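Side-chain contacts in polyphosphate kinase (Porphyromonas gingivalis, PDB 2O8R), which probably catalyses the reversible transfer of the terminal phosphate of ATP to a growing chain of inorganic polyphosphate: residues Pro334-Gly339 / Tyr354-Arg359; Ser385-Leu390 / Ser419-Arg424. The protein carries 3 engineered substitutions. One frame throughout, in Å; residues are numbered along the deposited sequence.

In the fold
Along the chain, residues 334-339 lead into helix 336-342, strand 345-349 follows, and 354-359 open helix 355-365; interaction 1 closes this short loop by packing the two helices together. Strand 370-377 comes next, then helix 385-395, strand 399-404 and helix 416-425, and interaction 2 closes the second loop between those two helices. Interactions 1 and 2 follow in series, neither nesting nor crossing, and the centres of interactions 1 and 2 lie 20 Å apart. They nevertheless meet: V357 and V358 of interaction 1 pack on S385, I386 and A389 of interaction 2, giving a continuous run of helix packing in the first C-terminal, phospholipase D-like domain. Both contacts also touch the second subunit.

Interaction 1 (Pro334-Gly339 / Tyr354-Arg359); sequences PSLMEG and YDYVVR. With SO4 (sulfate ion), chain I.
The first torsions of L336 and Y356, -74° and -73°, set each CG anti to the carbonyl carbon. That of L336 sends its branched end toward helix 355-365; Y356 sets out alongside, and only its ring atoms CD2 and CE2 come near the leucine, the two side chains crossing at about a right angle. The two methyls of L336 then divide the work. CD2 approaches the Y356 ring obliquely, 4.0 Å from Y356 CE2. CD1 packs on R359, 3.6 Å from R359 CB and 3.7 Å from R359 CG, and also comes up obliquely to the guanidinium at NH2. Leucine suits the place because its two methyls can serve two neighbours at once, here a tyrosine and an arginine one turn apart on helix 355-365. Bends at chi2 and chi3 of R359 turn one guanidinium face toward Y356 CD2, which lies 4.0 Å above its plane, toward the rim. E331 serves both residues, accepting a hydrogen bond from Y356 OH and forming a salt bridge with R359 NH1. A sulfate ion, probably from the crystallisation liquor, lies at the guanidinium edge near its plane; the modelled bond from R359 NE is very short, so its exact length is doubtful.

At the other helix, S335 is the N-cap: its OG accepts from E338 N at 3.3 Å, with an N-H...O angle of 152°. The amides of L336 and M337 are instead bound by the carboxylate of E363, a second tie to helix 355-365, and its negative charge probably suits the positive helix start. M337, a selenomethionine, rests on strand 442-447. The whole joins the helices that precede and follow strand 345-349, as helix-to-helix packing in an alpha/beta domain of the phospholipase D superfamily.

Interaction 2 (Ser385-Leu390 / Ser419-Arg424); sequences SIISAL and SERMRR
I387 and M422 make up most of this contact, and R421 adds a smaller share at its border. The isoleucine and the selenomethionine cross at about a right angle and meet through two points. The branch methyl I387 CG2 lies beside the middle of the long chain, 3.9 Å from M422 CG and 4.0 Å from M422 SE. Farther along, I387 CD1 meets the terminal methyl M422 CE at 3.8 Å. The second meeting depends on the turn about the CG-SE bond, chi3 72°, which swings CE out of an extended course and toward I387 CD1. A beta-branched residue offers a methyl close to its own helix as well as one at its end, and an unbranched, flexible chain can follow such an uneven surface.

R421 stands one residue before M422 and reaches out in an extended run through chi1 and chi2. Its NH1 comes obliquely to I387 CG2 at a loose 4.4 Å, so the guanidinium borders the apolar pair. R421 also packs on S385 of the second subunit.

On the sheet side, I387 packs on Q377 of strand 370-377 and M422 on I429 of strand 428-431. The two helices thus belong to successive beta-alpha-beta crossovers, linking the parallel strands 370-377, 399-404 and 428-431. The side chain of I387 lies about 9 Å from that of R379, a predicted magnesium-binding residue, so the packing is near that site without being part of it. The chemistry is divided: no hydrogen bond joins the two segments directly, and their buried meeting rests on dispersion and exclusion of water, while a directional tie is made at the border, where R421 is held by a salt bridge from NE to E391 of helix 385-395 and a hydrogen bond from NH1 to N383 just before it.

Interaction 1 (Pro334-Gly339 / Tyr354-Arg359)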
# COMPACT_ATOMS: atom_id res chain seq x y z
N PRO A 334 -1.80 24.42 -29.58
CA PRO A 334 -1.72 25.42 -28.51
C PRO A 334 -2.10 24.89 -27.14
O PRO A 334 -1.59 25.37 -26.13
CB PRO A 334 -2.74 26.48 -28.94
CG PRO A 334 -3.65 25.77 -29.87
CD PRO A 334 -2.80 24.78 -30.60
N SER A 335 -2.99 23.90 -27.11
CA SER A 335 -3.31 23.16 -25.90
C SER A 335 -3.87 21.83 -26.35
O SER A 335 -4.36 21.71 -27.48
CB SER A 335 -4.33 23.89 -25.05
OG SER A 335 -5.62 23.81 -25.64
N LEU A 336 -3.81 20.84 -25.47
CA LEU A 336 -4.25 19.48 -25.78
C LEU A 336 -5.71 19.44 -26.20
O LEU A 336 -6.04 18.79 -27.20
CB LEU A 336 -3.98 18.52 -24.63
CG LEU A 336 -2.49 18.17 -24.49
CD1 LEU A 336 -2.27 17.46 -23.19
CD2 LEU A 336 -1.98 17.32 -25.68
N MSE A 337 -6.56 20.17 -25.49
CA MSE A 337 -7.98 20.20 -25.85
C MSE A 337 -8.21 20.83 -27.21
O MSE A 337 -9.13 20.45 -27.93
CB MSE A 337 -8.78 20.97 -24.82
CG MSE A 337 -8.64 20.43 -23.45
SE MSE A 337 -9.60 21.59 -22.28
CE MSE A 337 -11.35 20.75 -22.42
N GLU A 338 -7.36 21.79 -27.56
CA GLU A 338 -7.42 22.39 -28.88
C GLU A 338 -7.10 21.34 -29.92
O GLU A 338 -7.82 21.22 -30.90
CB GLU A 338 -6.48 23.59 -28.98
CG GLU A 338 -7.14 24.92 -28.64
CD GLU A 338 -7.86 25.55 -29.83
OE1 GLU A 338 -8.82 24.95 -30.36
OE2 GLU A 338 -7.45 26.65 -30.25
N GLY A 339 -6.06 20.55 -29.67
CA GLY A 339 -5.67 19.46 -30.56
C GLY A 339 -6.79 18.49 -30.88
O GLY A 339 -7.02 18.18 -32.06
N TYR A 354 1.02 7.08 -21.18
CA TYR A 354 -0.28 7.08 -20.57
C TYR A 354 -0.70 8.51 -20.23
O TYR A 354 -1.86 8.76 -19.90
CB TYR A 354 -0.21 6.24 -19.29
CG TYR A 354 -0.30 4.75 -19.51
CD1 TYR A 354 0.83 4.00 -19.84
CD2 TYR A 354 -1.51 4.08 -19.38
CE1 TYR A 354 0.75 2.63 -20.03
CE2 TYR A 354 -1.60 2.71 -19.58
CZ TYR A 354 -0.47 1.98 -19.90
OH TYR A 354 -0.56 0.61 -20.08
N ASP A 355 0.24 9.44 -20.37
CA ASP A 355 0.10 10.78 -19.82
C ASP A 355 -1.00 11.67 -20.40
O ASP A 355 -1.41 12.64 -19.77
CB ASP A 355 1.44 11.50 -19.90
CG ASP A 355 2.49 10.82 -19.07
OD1 ASP A 355 2.13 10.01 -18.20
OD2 ASP A 355 3.68 11.10 -19.29
N TYR A 356 -1.49 11.34 -21.58
CA TYR A 356 -2.44 12.23 -22.23
C TYR A 356 -3.78 12.32 -21.52
O TYR A 356 -4.38 13.38 -21.50
CB TYR A 356 -2.61 11.87 -23.70
CG TYR A 356 -1.43 12.25 -24.56
CD1 TYR A 356 -0.69 11.29 -25.23
CD2 TYR A 356 -1.02 13.59 -24.67
CE1 TYR A 356 0.41 11.64 -26.01
CE2 TYR A 356 0.08 13.95 -25.44
CZ TYR A 356 0.79 12.97 -26.11
OH TYR A 356 1.88 13.30 -26.89
N VAL A 357 -4.23 11.23 -20.93
CA VAL A 357 -5.51 11.24 -20.22
C VAL A 357 -5.48 12.24 -19.05
O VAL A 357 -6.36 13.11 -18.96
CB VAL A 357 -5.91 9.81 -19.75
CG1 VAL A 357 -7.14 9.85 -18.84
CG2 VAL A 357 -6.15 8.91 -20.97
N VAL A 358 -4.47 12.13 -18.19
CA VAL A 358 -4.39 12.98 -17.01
C VAL A 358 -4.03 14.45 -17.34
O VAL A 358 -4.61 15.37 -16.77
CB VAL A 358 -3.46 12.39 -15.94
CG1 VAL A 358 -2.06 12.22 -16.48
CG2 VAL A 358 -3.46 13.24 -14.68
N ARG A 359 -3.08 14.65 -18.25
CA ARG A 359 -2.76 15.95 -18.84
C ARG A 359 -4.02 16.68 -19.34
O ARG A 359 -4.23 17.87 -19.06
CB ARG A 359 -1.85 15.75 -20.03
CG ARG A 359 -0.61 16.57 -19.99
CD ARG A 359 0.57 15.65 -19.96
NE ARG A 359 1.27 15.46 -21.24
CZ ARG A 359 1.32 16.32 -22.26
NH1 ARG A 359 2.01 16.00 -23.34
NH2 ARG A 359 0.72 17.50 -22.21
S SO4 I . 4.73 13.81 -20.84
O1 SO4 I . 5.49 14.92 -21.41
O2 SO4 I . 5.09 12.56 -21.51
O3 SO4 I . 5.04 13.69 -19.42
O4 SO4 I . 3.31 14.07 -21.01

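Interaction 2 (Ser385-Leu390 / Ser419-Arg424)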
# COMPACT_ATOMS: atom_id res chain seq x y z
N SER A 385 -3.03 10.16 -9.94
CA SER A 385 -3.00 11.37 -10.76
C SER A 385 -4.36 11.77 -11.30
O SER A 385 -4.77 12.93 -11.21
CB SER A 385 -2.10 11.11 -11.95
OG SER A 385 -0.80 10.79 -11.51
N ILE A 386 -5.05 10.80 -11.88
CA ILE A 386 -6.39 11.00 -12.35
C ILE A 386 -7.32 11.49 -11.24
O ILE A 386 -7.95 12.55 -11.40
CB ILE A 386 -6.89 9.76 -13.10
CG1 ILE A 386 -6.23 9.73 -14.47
CG2 ILE A 386 -8.40 9.78 -13.26
CD1 ILE A 386 -6.56 8.53 -15.30
N ILE A 387 -7.35 10.77 -10.10
CA ILE A 387 -8.14 11.24 -8.94
C ILE A 387 -7.75 12.68 -8.58
O ILE A 387 -8.61 13.54 -8.35
CB ILE A 387 -7.96 10.35 -7.68
CG1 ILE A 387 -8.33 8.88 -7.93
CG2 ILE A 387 -8.77 10.93 -6.53
CD1 ILE A 387 -9.69 8.65 -8.52
N SER A 388 -6.46 12.95 -8.57
CA SER A 388 -5.97 14.27 -8.22
C SER A 388 -6.44 15.34 -9.20
O SER A 388 -6.94 16.39 -8.77
CB SER A 388 -4.45 14.25 -8.14
OG SER A 388 -4.05 13.76 -6.87
N ALA A 389 -6.31 15.06 -10.49
CA ALA A 389 -6.79 16.00 -11.51
C ALA A 389 -8.28 16.22 -11.34
O ALA A 389 -8.75 17.34 -11.45
CB ALA A 389 -6.47 15.50 -12.91
N LEU A 390 -9.01 15.15 -11.05
CA LEU A 390 -10.45 15.23 -10.85
C LEU A 390 -10.81 16.04 -9.60
O LEU A 390 -11.74 16.83 -9.63
CB LEU A 390 -11.08 13.84 -10.76
CG LEU A 390 -11.09 13.01 -12.04
CD1 LEU A 390 -11.48 11.62 -11.69
CD2 LEU A 390 -12.03 13.57 -13.11
N SER A 419 -12.78 7.95 -0.71
CA SER A 419 -14.06 8.34 -1.30
C SER A 419 -14.65 9.56 -0.61
O SER A 419 -15.25 10.42 -1.26
CB SER A 419 -15.06 7.19 -1.22
OG SER A 419 -14.55 6.04 -1.88
N GLU A 420 -14.48 9.63 0.70
CA GLU A 420 -15.01 10.74 1.45
C GLU A 420 -14.19 11.99 1.12
O GLU A 420 -14.74 13.09 1.02
CB GLU A 420 -15.07 10.44 2.96
CG GLU A 420 -13.77 10.62 3.75
CD GLU A 420 -13.87 10.14 5.19
OE1 GLU A 420 -13.27 10.80 6.08
OE2 GLU A 420 -14.53 9.11 5.44
N ARG A 421 -12.89 11.81 0.89
CA ARG A 421 -12.05 12.93 0.53
C ARG A 421 -12.49 13.48 -0.82
O ARG A 421 -12.53 14.70 -1.01
CB ARG A 421 -10.58 12.51 0.47
CG ARG A 421 -9.66 13.65 0.08
CD ARG A 421 -8.20 13.26 0.14
NE ARG A 421 -7.71 12.81 -1.15
CZ ARG A 421 -7.21 11.60 -1.39
NH1 ARG A 421 -6.79 11.31 -2.60
NH2 ARG A 421 -7.12 10.70 -0.42
N MSE A 422 -12.83 12.57 -1.73
CA MSE A 422 -13.27 12.96 -3.07
C MSE A 422 -14.62 13.65 -3.06
O MSE A 422 -14.80 14.67 -3.73
CB MSE A 422 -13.32 11.75 -3.98
CG MSE A 422 -11.96 11.19 -4.34
SE MSE A 422 -12.12 9.39 -5.08
CE MSE A 422 -12.91 9.84 -6.81
N ARG A 423 -15.57 13.10 -2.29
CA ARG A 423 -16.90 13.69 -2.14
C ARG A 423 -16.79 15.09 -1.54
O ARG A 423 -17.46 16.03 -1.99
CB ARG A 423 -17.81 12.81 -1.29
CG ARG A 423 -18.28 11.53 -1.99
CD ARG A 423 -19.12 10.65 -1.06
NE ARG A 423 -19.17 9.25 -1.49
CZ ARG A 423 -20.04 8.76 -2.36
NH1 ARG A 423 -20.00 7.47 -2.69
NH2 ARG A 423 -20.96 9.54 -2.92
N ARG A 424 -15.92 15.22 -0.55
CA ARG A 424 -15.60 16.48 0.10
C ARG A 424 -15.03 17.44 -0.92
O ARG A 424 -15.34 18.62 -0.90
CB ARG A 424 -14.62 16.23 1.25
CG ARG A 424 -13.82 17.43 1.78
CD ARG A 424 -13.27 17.16 3.20
NE ARG A 424 -12.57 15.88 3.33
CZ ARG A 424 -13.10 14.75 3.81
NH1 ARG A 424 -14.37 14.72 4.20
NH2 ARG A 424 -12.37 13.64 3.88